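Local coordinates for hemoglobin-like protein (Methylacidiphilum infernorum, PDB 4NK2) that binds heme b as a group II truncated hemoglobin and probably binds and carries oxygen, at residues V127-D130 with E131-E135; G107-Y110 with Y111-R115. All blocks are in the same frame, centred on the assembly; numbering follows the deposited sequence.

Contacts 1 and 2 follow one another along the chain, neither nested nor crossing, and both lie in the globin part of the protein. After helix 87-104 the chain reaches contact 2, where 107-110 and 111-115 close a compact turn in the long loop before helix 120-124 and bring two side chains to a heme propionate. Helix 120-124 then supplies His124, the axial ligand of the iron. Contact 1 follows, where 127-130 runs along the heme and caps the start of helix 131-147. The nearest atoms of the two contacts are about 12 Å apart, and the heme, touched by both, bridges them: contact 2 holds a propionate, and contact 1 packs on the edge that bears methyl and vinyl groups.

Contact 1 of 2, residues V127-D130 with E131-E135; sequences VTID and EKARE. With HEM (protoporphyrin IX containing Fe), chain C.
Glu131 opens helix 131-147 straight after Asp130, its N-cap residue. A turn about CB-CG (chi2 86°) folds the chain back, bringing OE1 to 3.6 Å from Asp130 CB; OE1 is bonded to Thr174, and OE2 forms a salt bridge with Arg173, which probably eases the closeness of the two carboxylates of Glu131 and Asp130. Lys132 lays only the root of its side chain here, CB 3.8 Å from Asp130 OD1, and the rest leads away. Ala133 receives the cap: its N donates to Asp130 OD1 at 2.9 Å, nearly straight (165°) and close to the line of the C-O bond. Asp130 CG, tucked between its own backbone N and carbonyl carbon (chi1 64°), lets OD1 reach over the first turn, where the helix end would probably favour its negative charge. With an alanine here, the amide of Ala133 would probably be left without its side-chain acceptor and the helix start without its cap. Ala133 CB also packs against Ile129 CG2 at 4.1 Å. Arg134 N closes the first helical turn on Asp130 O, 3.3 Å away in the carbonyl plane, while Arg134 CB touches heme CBB. Beyond CB the extended arginine leaves the heme to meet Glu163, Ser166 and the carbonyl of Arg180. Ile129 CD1 lies 3.7 Å from heme C2B and Val127 CG2 3.8 Å from heme CMA, so the loop lines the porphyrin beside His124. It thus links helix 120-124 to helix 131-147, its backbone tied to Asn171 and Arg172 beyond helix 155-165, the helix to which Arg134 is joined by its salt bridge with Glu163.

Contact 2 of 2, residues G107-Y110 with Y111-R115; sequences GPPY and YTLTR. With HEM (protoporphyrin IX containing Fe), chain C.
Pro109 and Leu113 meet around an inverse gamma turn centred on Pro109, in the globin loop that follows helix 87-104. The turn, closed by a weak bond from Tyr110 N to Pro108 O, points Pro109 O at the helix-like turn that follows, where Leu113 N donates to it at 3.1 Å, nearly in line with the carbonyl (166°). Beside this bond Leu113 CD1 rests 3.8 Å from Pro109 CG, the two side chains crossing at a slant. Thr112 OG1 comes against Pro109 CB, while its hydrogen bond goes to Glu103.

Tyr110 contributes mainly backbone: Thr114 OG1 lies 2.7 Å from Tyr110 O and 3.1 Å from Tyr111 O, close enough for its one proton to serve either. The Tyr110 ring takes Pro108 CB on one face near its rim, with Glu60 bonded to its hydroxyl and Arg64 in a cation-pi contact.

This turn delivers Tyr111 and Arg115 to the heme. With CG anti to the backbone N (chi1 -174°), the Tyr111 ring reaches the propionate; Arg115 CB lies 3.3 Å above the ring plane on one face, offset toward the rim, and Phe100 meets the ring edge-to-face. One propionate oxygen thus gains two donors: Tyr111 OH gives a hydrogen bond of 2.6 Å to heme O2D, and Arg115 NE, with O2D in the guanidinium plane, gives another of 2.8 Å at 161°.

Contact 1 of 2, residues V127-D130 with E131-E135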
ATOM      1  N   VAL A 127      11.509   0.783   2.171  1.00 32.74           N
ATOM      2  CA  VAL A 127      11.726   0.530   0.759  1.00 31.03           C
ATOM      3  C   VAL A 127      10.401   0.296   0.067  1.00 29.48           C
ATOM      4  O   VAL A 127       9.533  -0.354   0.599  1.00 32.79           O
ATOM      5  CB  VAL A 127      12.700  -0.642   0.530  1.00 38.56           C
ATOM      6  CG1 VAL A 127      12.293  -1.834   1.309  1.00 37.81           C
ATOM      7  CG2 VAL A 127      12.810  -0.978  -0.922  1.00 39.11           C
ATOM      8  N   THR A 128      10.237   0.850  -1.117  1.00 28.23           N
ATOM      9  CA  THR A 128       8.946   0.767  -1.798  1.00 28.80           C
ATOM     10  C   THR A 128       8.829  -0.607  -2.450  1.00 31.65           C
ATOM     11  O   THR A 128       9.621  -0.962  -3.319  1.00 34.43           O
ATOM     12  CB  THR A 128       8.805   1.877  -2.855  1.00 35.48           C
ATOM     13  OG1 THR A 128       9.162   3.125  -2.255  1.00 37.43           O
ATOM     14  CG2 THR A 128       7.377   1.969  -3.365  1.00 35.81           C
ATOM     15  N   ILE A 129       7.847  -1.385  -2.024  1.00 30.09           N
ATOM     16  CA  ILE A 129       7.726  -2.754  -2.527  1.00 28.38           C
ATOM     17  C   ILE A 129       6.332  -2.936  -3.089  1.00 27.51           C
ATOM     18  O   ILE A 129       5.353  -2.952  -2.328  1.00 29.09           O
ATOM     19  CB  ILE A 129       7.956  -3.784  -1.403  1.00 23.85           C
ATOM     20  CG1 ILE A 129       9.387  -3.658  -0.848  1.00 26.59           C
ATOM     21  CG2 ILE A 129       7.686  -5.232  -1.944  1.00 27.13           C
ATOM     22  CD1 ILE A 129       9.636  -4.401   0.474  1.00 29.35           C
ATOM     23  N   ASP A 130       6.212  -3.060  -4.401  1.00 28.29           N
ATOM     24  CA  ASP A 130       4.930  -3.340  -5.022  1.00 29.78           C
ATOM     25  C   ASP A 130       4.778  -4.813  -5.364  1.00 33.55           C
ATOM     26  O   ASP A 130       5.645  -5.597  -5.050  1.00 30.56           O
ATOM     27  CB  ASP A 130       4.689  -2.455  -6.244  1.00 36.53           C
ATOM     28  CG  ASP A 130       5.674  -2.695  -7.356  1.00 41.18           C
ATOM     29  OD1 ASP A 130       6.372  -3.709  -7.350  1.00 32.07           O
ATOM     30  OD2 ASP A 130       5.739  -1.853  -8.255  1.00 35.85           O
ATOM     31  N   GLU A 131       3.675  -5.178  -6.004  1.00 30.90           N
ATOM     32  CA  GLU A 131       3.350  -6.579  -6.242  1.00 33.98           C
ATOM     33  C   GLU A 131       4.407  -7.243  -7.115  1.00 35.90           C
ATOM     34  O   GLU A 131       4.858  -8.350  -6.816  1.00 32.18           O
ATOM     35  CB  GLU A 131       1.960  -6.715  -6.867  1.00 32.22           C
ATOM     36  CG  GLU A 131       0.852  -6.064  -6.049  1.00 35.55           C
ATOM     37  CD  GLU A 131       0.687  -4.583  -6.373  1.00 38.70           C
ATOM     38  OE1 GLU A 131       1.558  -4.004  -7.070  1.00 35.02           O
ATOM     39  OE2 GLU A 131      -0.332  -3.999  -5.939  1.00 38.38           O
ATOM     40  N   LYS A 132       4.837  -6.547  -8.158  1.00 31.79           N
ATOM     41  CA  LYS A 132       5.848  -7.046  -9.076  1.00 36.38           C
ATOM     42  C   LYS A 132       7.208  -7.243  -8.418  1.00 38.28           C
ATOM     43  O   LYS A 132       7.891  -8.209  -8.697  1.00 34.52           O
ATOM     44  CB  LYS A 132       5.983  -6.113 -10.268  1.00 37.65           C
ATOM     45  CG  LYS A 132       6.912  -6.598 -11.340  1.00 39.68           C
ATOM     46  CD  LYS A 132       6.369  -7.822 -12.018  1.00 42.46           C
ATOM     47  CE  LYS A 132       7.002  -8.033 -13.376  1.00 57.16           C
ATOM     48  NZ  LYS A 132       6.699  -9.371 -13.939  1.00 56.19           N
ATOM     49  N   ALA A 133       7.595  -6.315  -7.557  1.00 29.57           N
ATOM     50  CA  ALA A 133       8.820  -6.451  -6.765  1.00 29.39           C
ATOM     51  C   ALA A 133       8.840  -7.755  -5.967  1.00 31.67           C
ATOM     52  O   ALA A 133       9.867  -8.441  -5.903  1.00 28.20           O
ATOM     53  CB  ALA A 133       8.969  -5.272  -5.833  1.00 35.09           C
ATOM     54  N   ARG A 134       7.720  -8.089  -5.334  1.00 31.80           N
ATOM     55  CA  ARG A 134       7.640  -9.355  -4.607  1.00 30.61           C
ATOM     56  C   ARG A 134       7.785 -10.541  -5.553  1.00 32.78           C
ATOM     57  O   ARG A 134       8.465 -11.518  -5.220  1.00 30.02           O
ATOM     58  CB  ARG A 134       6.325  -9.484  -3.827  1.00 29.25           C
ATOM     59  CG  ARG A 134       5.985 -10.951  -3.519  1.00 29.77           C
ATOM     60  CD  ARG A 134       4.735 -11.100  -2.647  1.00 31.88           C
ATOM     61  NE  ARG A 134       4.401 -12.504  -2.431  1.00 28.45           N
ATOM     62  CZ  ARG A 134       3.578 -13.216  -3.202  1.00 33.75           C
ATOM     63  NH1 ARG A 134       2.973 -12.652  -4.242  1.00 28.64           N
ATOM     64  NH2 ARG A 134       3.349 -14.494  -2.921  1.00 29.52           N
ATOM     65  N   GLU A 135       7.166 -10.463  -6.729  1.00 29.49           N
ATOM     66  CA  GLU A 135       7.255 -11.571  -7.685  1.00 36.72           C
ATOM     67  C   GLU A 135       8.693 -11.786  -8.117  1.00 38.12           C
ATOM     68  O   GLU A 135       9.172 -12.921  -8.178  1.00 32.07           O
ATOM     69  CB  GLU A 135       6.373 -11.319  -8.914  1.00 36.00           C
ATOM     70  CG  GLU A 135       4.887 -11.284  -8.602  1.00 37.44           C
ATOM     71  CD  GLU A 135       4.030 -11.369  -9.856  1.00 47.72           C
ATOM     72  OE1 GLU A 135       4.557 -11.754 -10.926  1.00 50.95           O
ATOM     73  OE2 GLU A 135       2.825 -11.059  -9.763  1.00 41.85           O
TER
HETATM   74  CHA HEM C 700      15.985  -5.806   4.306  1.00 33.61           C
HETATM   75  CHB HEM C 700      13.975  -5.886  -0.092  1.00 31.63           C
HETATM   76  CHC HEM C 700      10.968  -9.433   1.385  1.00 29.15           C
HETATM   77  CHD HEM C 700      14.251 -10.323   4.878  1.00 31.96           C
HETATM   78  C1A HEM C 700      15.661  -5.435   3.025  1.00 35.75           C
HETATM   79  C2A HEM C 700      16.114  -4.244   2.311  1.00 31.36           C
HETATM   80  C3A HEM C 700      15.543  -4.287   1.089  1.00 34.76           C
HETATM   81  C4A HEM C 700      14.720  -5.485   0.998  1.00 33.80           C
HETATM   82  CMA HEM C 700      15.705  -3.276  -0.069  1.00 33.45           C
HETATM   83  CAA HEM C 700      17.064  -3.149   2.879  1.00 36.72           C
HETATM   84  CBA HEM C 700      16.176  -2.008   3.421  1.00 39.48           C
HETATM   85  CGA HEM C 700      16.904  -0.835   4.070  1.00 43.92           C
HETATM   86  O1A HEM C 700      16.543   0.341   3.775  1.00 45.26           O
HETATM   87  O2A HEM C 700      17.837  -1.031   4.896  1.00 46.75           O
HETATM   88  C1B HEM C 700      12.912  -6.776  -0.077  1.00 33.86           C
HETATM   89  C2B HEM C 700      11.884  -6.935  -1.093  1.00 31.07           C
HETATM   90  C3B HEM C 700      11.052  -7.912  -0.688  1.00 32.51           C
HETATM   91  C4B HEM C 700      11.515  -8.421   0.599  1.00 31.77           C
HETATM   92  CMB HEM C 700      11.764  -6.149  -2.416  1.00 28.24           C
HETATM   93  CAB HEM C 700       9.821  -8.393  -1.480  1.00 29.08           C
HETATM   94  CBB HEM C 700       8.894  -9.140  -0.870  1.00 32.62           C
HETATM   95  C1C HEM C 700      11.617 -10.037   2.446  1.00 27.99           C
HETATM   96  C2C HEM C 700      11.234 -11.252   3.152  1.00 30.36           C
HETATM   97  C3C HEM C 700      12.143 -11.482   4.120  1.00 32.92           C
HETATM   98  C4C HEM C 700      13.144 -10.433   4.059  1.00 31.62           C
HETATM   99  CMC HEM C 700       9.981 -12.105   2.850  1.00 27.09           C
HETATM  100  CAC HEM C 700      12.190 -12.653   5.130  1.00 35.17           C
HETATM  101  CBC HEM C 700      11.520 -13.793   4.913  1.00 38.77           C
HETATM  102  C1D HEM C 700      14.942  -9.166   5.152  1.00 30.51           C
HETATM  103  C2D HEM C 700      15.748  -8.897   6.334  1.00 29.49           C
HETATM  104  C3D HEM C 700      16.291  -7.490   6.133  1.00 33.40           C
HETATM  105  C4D HEM C 700      15.756  -7.039   4.869  1.00 33.42           C
HETATM  106  CMD HEM C 700      16.038  -9.821   7.542  1.00 29.08           C
HETATM  107  CAD HEM C 700      17.193  -6.704   7.110  1.00 33.14           C
HETATM  108  CBD HEM C 700      16.271  -6.082   8.163  1.00 31.59           C
HETATM  109  CGD HEM C 700      17.141  -5.306   9.125  1.00 36.24           C
HETATM  110  O1D HEM C 700      17.655  -4.233   8.728  1.00 37.48           O
HETATM  111  O2D HEM C 700      17.327  -5.769  10.282  1.00 33.73           O
HETATM  112  NA  HEM C 700      14.825  -6.159   2.197  1.00 31.18           N
HETATM  113  NB  HEM C 700      12.646  -7.701   0.922  1.00 27.97           N
HETATM  114  NC  HEM C 700      12.790  -9.583   3.035  1.00 31.53           N
HETATM  115  ND  HEM C 700      14.975  -8.054   4.326  1.00 31.06           N
HETATM  116 FE   HEM C 700      13.732  -7.842   2.664  1.00 30.91          FE

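Contact 2 of 2, residues G107-Y110 with Y111-R115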
ATOM      1  N   GLY A 107      18.137 -22.272  13.556  1.00 31.77           N
ATOM      2  CA  GLY A 107      19.523 -22.162  13.981  1.00 32.02           C
ATOM      3  C   GLY A 107      19.663 -21.231  15.176  1.00 34.36           C
ATOM      4  O   GLY A 107      18.658 -20.813  15.752  1.00 34.27           O
ATOM      5  N   PRO A 108      20.909 -20.901  15.558  1.00 33.52           N
ATOM      6  CA  PRO A 108      21.114 -19.998  16.695  1.00 35.33           C
ATOM      7  C   PRO A 108      20.457 -18.637  16.438  1.00 35.77           C
ATOM      8  O   PRO A 108      20.201 -18.288  15.286  1.00 31.32           O
ATOM      9  CB  PRO A 108      22.640 -19.851  16.753  1.00 32.35           C
ATOM     10  CG  PRO A 108      23.162 -21.138  16.124  1.00 36.07           C
ATOM     11  CD  PRO A 108      22.186 -21.393  15.002  1.00 34.93           C
ATOM     12  N   PRO A 109      20.179 -17.874  17.506  1.00 37.10           N
ATOM     13  CA  PRO A 109      19.376 -16.652  17.380  1.00 32.73           C
ATOM     14  C   PRO A 109      20.203 -15.446  16.929  1.00 34.48           C
ATOM     15  O   PRO A 109      20.158 -14.375  17.562  1.00 37.74           O
ATOM     16  CB  PRO A 109      18.836 -16.451  18.808  1.00 34.26           C
ATOM     17  CG  PRO A 109      19.915 -17.007  19.687  1.00 34.85           C
ATOM     18  CD  PRO A 109      20.527 -18.169  18.911  1.00 40.93           C
ATOM     19  N   TYR A 110      20.935 -15.605  15.830  1.00 31.40           N
ATOM     20  CA  TYR A 110      21.831 -14.549  15.361  1.00 31.47           C
ATOM     21  C   TYR A 110      21.123 -13.213  15.140  1.00 34.73           C
ATOM     22  O   TYR A 110      21.715 -12.154  15.360  1.00 33.57           O
ATOM     23  CB  TYR A 110      22.518 -14.964  14.056  1.00 34.10           C
ATOM     24  CG  TYR A 110      23.444 -16.155  14.166  1.00 38.00           C
ATOM     25  CD1 TYR A 110      24.641 -16.069  14.870  1.00 42.18           C
ATOM     26  CD2 TYR A 110      23.149 -17.349  13.523  1.00 35.74           C
ATOM     27  CE1 TYR A 110      25.500 -17.156  14.953  1.00 40.21           C
ATOM     28  CE2 TYR A 110      24.004 -18.436  13.598  1.00 36.72           C
ATOM     29  CZ  TYR A 110      25.175 -18.333  14.318  1.00 39.18           C
ATOM     30  OH  TYR A 110      26.033 -19.411  14.398  1.00 38.17           O
ATOM     31  N   TYR A 111      19.874 -13.248  14.683  1.00 34.87           N
ATOM     32  CA  TYR A 111      19.195 -11.998  14.318  1.00 29.87           C
ATOM     33  C   TYR A 111      18.650 -11.258  15.537  1.00 34.31           C
ATOM     34  O   TYR A 111      18.853 -10.051  15.692  1.00 35.26           O
ATOM     35  CB  TYR A 111      18.073 -12.249  13.288  1.00 32.26           C
ATOM     36  CG  TYR A 111      17.439 -10.964  12.788  1.00 29.59           C
ATOM     37  CD1 TYR A 111      17.988 -10.263  11.724  1.00 32.53           C
ATOM     38  CD2 TYR A 111      16.305 -10.439  13.397  1.00 33.85           C
ATOM     39  CE1 TYR A 111      17.416  -9.074  11.271  1.00 33.91           C
ATOM     40  CE2 TYR A 111      15.729  -9.248  12.949  1.00 32.05           C
ATOM     41  CZ  TYR A 111      16.296  -8.575  11.891  1.00 29.95           C
ATOM     42  OH  TYR A 111      15.731  -7.404  11.444  1.00 29.23           O
ATOM     43  N   THR A 112      17.955 -11.977  16.407  1.00 33.80           N
ATOM     44  CA  THR A 112      17.364 -11.339  17.576  1.00 38.39           C
ATOM     45  C   THR A 112      18.440 -10.788  18.525  1.00 37.75           C
ATOM     46  O   THR A 112      18.237  -9.750  19.169  1.00 36.50           O
ATOM     47  CB  THR A 112      16.377 -12.295  18.284  1.00 41.76           C
ATOM     48  OG1 THR A 112      17.020 -13.541  18.534  1.00 41.98           O
ATOM     49  CG2 THR A 112      15.175 -12.553  17.392  1.00 40.28           C
ATOM     50  N   LEU A 113      19.588 -11.464  18.583  1.00 34.01           N
ATOM     51  CA  LEU A 113      20.742 -10.991  19.365  1.00 35.36           C
ATOM     52  C   LEU A 113      21.372  -9.717  18.809  1.00 37.81           C
ATOM     53  O   LEU A 113      22.071  -8.991  19.526  1.00 34.32           O
ATOM     54  CB  LEU A 113      21.823 -12.077  19.448  1.00 38.29           C
ATOM     55  CG  LEU A 113      21.488 -13.307  20.293  1.00 39.02           C
ATOM     56  CD1 LEU A 113      22.588 -14.367  20.222  1.00 40.78           C
ATOM     57  CD2 LEU A 113      21.262 -12.892  21.738  1.00 40.50           C
ATOM     58  N   THR A 114      21.155  -9.443  17.536  1.00 32.48           N
ATOM     59  CA  THR A 114      21.776  -8.295  16.904  1.00 34.37           C
ATOM     60  C   THR A 114      20.777  -7.213  16.539  1.00 35.15           C
ATOM     61  O   THR A 114      20.743  -6.181  17.162  1.00 34.95           O
ATOM     62  CB  THR A 114      22.568  -8.702  15.670  1.00 39.04           C
ATOM     63  OG1 THR A 114      21.748  -9.496  14.819  1.00 33.83           O
ATOM     64  CG2 THR A 114      23.765  -9.499  16.069  1.00 34.56           C
ATOM     65  N   ARG A 115      19.957  -7.467  15.532  1.00 30.43           N
ATOM     66  CA  ARG A 115      18.993  -6.466  15.067  1.00 33.02           C
ATOM     67  C   ARG A 115      17.794  -6.403  16.012  1.00 34.74           C
ATOM     68  O   ARG A 115      17.152  -5.353  16.152  1.00 33.76           O
ATOM     69  CB  ARG A 115      18.542  -6.776  13.628  1.00 33.58           C
ATOM     70  CG  ARG A 115      19.690  -6.744  12.592  1.00 32.47           C
ATOM     71  CD  ARG A 115      20.259  -5.333  12.410  1.00 35.28           C
ATOM     72  NE  ARG A 115      19.261  -4.417  11.855  1.00 32.08           N
ATOM     73  CZ  ARG A 115      19.366  -3.091  11.862  1.00 38.87           C
ATOM     74  NH1 ARG A 115      20.427  -2.507  12.400  1.00 34.83           N
ATOM     75  NH2 ARG A 115      18.404  -2.349  11.339  1.00 35.68           N
TER
HETATM   76  CHA HEM C 700      15.985  -5.806   4.306  1.00 33.61           C
HETATM   77  CHB HEM C 700      13.975  -5.886  -0.092  1.00 31.63           C
HETATM   78  CHC HEM C 700      10.968  -9.433   1.385  1.00 29.15           C
HETATM   79  CHD HEM C 700      14.251 -10.323   4.878  1.00 31.96           C
HETATM   80  C1A HEM C 700      15.661  -5.435   3.025  1.00 35.75           C
HETATM   81  C2A HEM C 700      16.114  -4.244   2.311  1.00 31.36           C
HETATM   82  C3A HEM C 700      15.543  -4.287   1.089  1.00 34.76           C
HETATM   83  C4A HEM C 700      14.720  -5.485   0.998  1.00 33.80           C
HETATM   84  CMA HEM C 700      15.705  -3.276  -0.069  1.00 33.45           C
HETATM   85  CAA HEM C 700      17.064  -3.149   2.879  1.00 36.72           C
HETATM   86  CBA HEM C 700      16.176  -2.008   3.421  1.00 39.48           C
HETATM   87  CGA HEM C 700      16.904  -0.835   4.070  1.00 43.92           C
HETATM   88  O1A HEM C 700      16.543   0.341   3.775  1.00 45.26           O
HETATM   89  O2A HEM C 700      17.837  -1.031   4.896  1.00 46.75           O
HETATM   90  C1B HEM C 700      12.912  -6.776  -0.077  1.00 33.86           C
HETATM   91  C2B HEM C 700      11.884  -6.935  -1.093  1.00 31.07           C
HETATM   92  C3B HEM C 700      11.052  -7.912  -0.688  1.00 32.51           C
HETATM   93  C4B HEM C 700      11.515  -8.421   0.599  1.00 31.77           C
HETATM   94  CMB HEM C 700      11.764  -6.149  -2.416  1.00 28.24           C
HETATM   95  CAB HEM C 700       9.821  -8.393  -1.480  1.00 29.08           C
HETATM   96  CBB HEM C 700       8.894  -9.140  -0.870  1.00 32.62           C
HETATM   97  C1C HEM C 700      11.617 -10.037   2.446  1.00 27.99           C
HETATM   98  C2C HEM C 700      11.234 -11.252   3.152  1.00 30.36           C
HETATM   99  C3C HEM C 700      12.143 -11.482   4.120  1.00 32.92           C
HETATM  100  C4C HEM C 700      13.144 -10.433   4.059  1.00 31.62           C
HETATM  101  CMC HEM C 700       9.981 -12.105   2.850  1.00 27.09           C
HETATM  102  CAC HEM C 700      12.190 -12.653   5.130  1.00 35.17           C
HETATM  103  CBC HEM C 700      11.520 -13.793   4.913  1.00 38.77           C
HETATM  104  C1D HEM C 700      14.942  -9.166   5.152  1.00 30.51           C
HETATM  105  C2D HEM C 700      15.748  -8.897   6.334  1.00 29.49           C
HETATM  106  C3D HEM C 700      16.291  -7.490   6.133  1.00 33.40           C
HETATM  107  C4D HEM C 700      15.756  -7.039   4.869  1.00 33.42           C
HETATM  108  CMD HEM C 700      16.038  -9.821   7.542  1.00 29.08           C
HETATM  109  CAD HEM C 700      17.193  -6.704   7.110  1.00 33.14           C
HETATM  110  CBD HEM C 700      16.271  -6.082   8.163  1.00 31.59           C
HETATM  111  CGD HEM C 700      17.141  -5.306   9.125  1.00 36.24           C
HETATM  112  O1D HEM C 700      17.655  -4.233   8.728  1.00 37.48           O
HETATM  113  O2D HEM C 700      17.327  -5.769  10.282  1.00 33.73           O
HETATM  114  NA  HEM C 700      14.825  -6.159   2.197  1.00 31.18           N
HETATM  115  NB  HEM C 700      12.646  -7.701   0.922  1.00 27.97           N
HETATM  116  NC  HEM C 700      12.790  -9.583   3.035  1.00 31.53           N
HETATM  117  ND  HEM C 700      14.975  -8.054   4.326  1.00 31.06           N
HETATM  118 FE   HEM C 700      13.732  -7.842   2.664  1.00 30.91          FE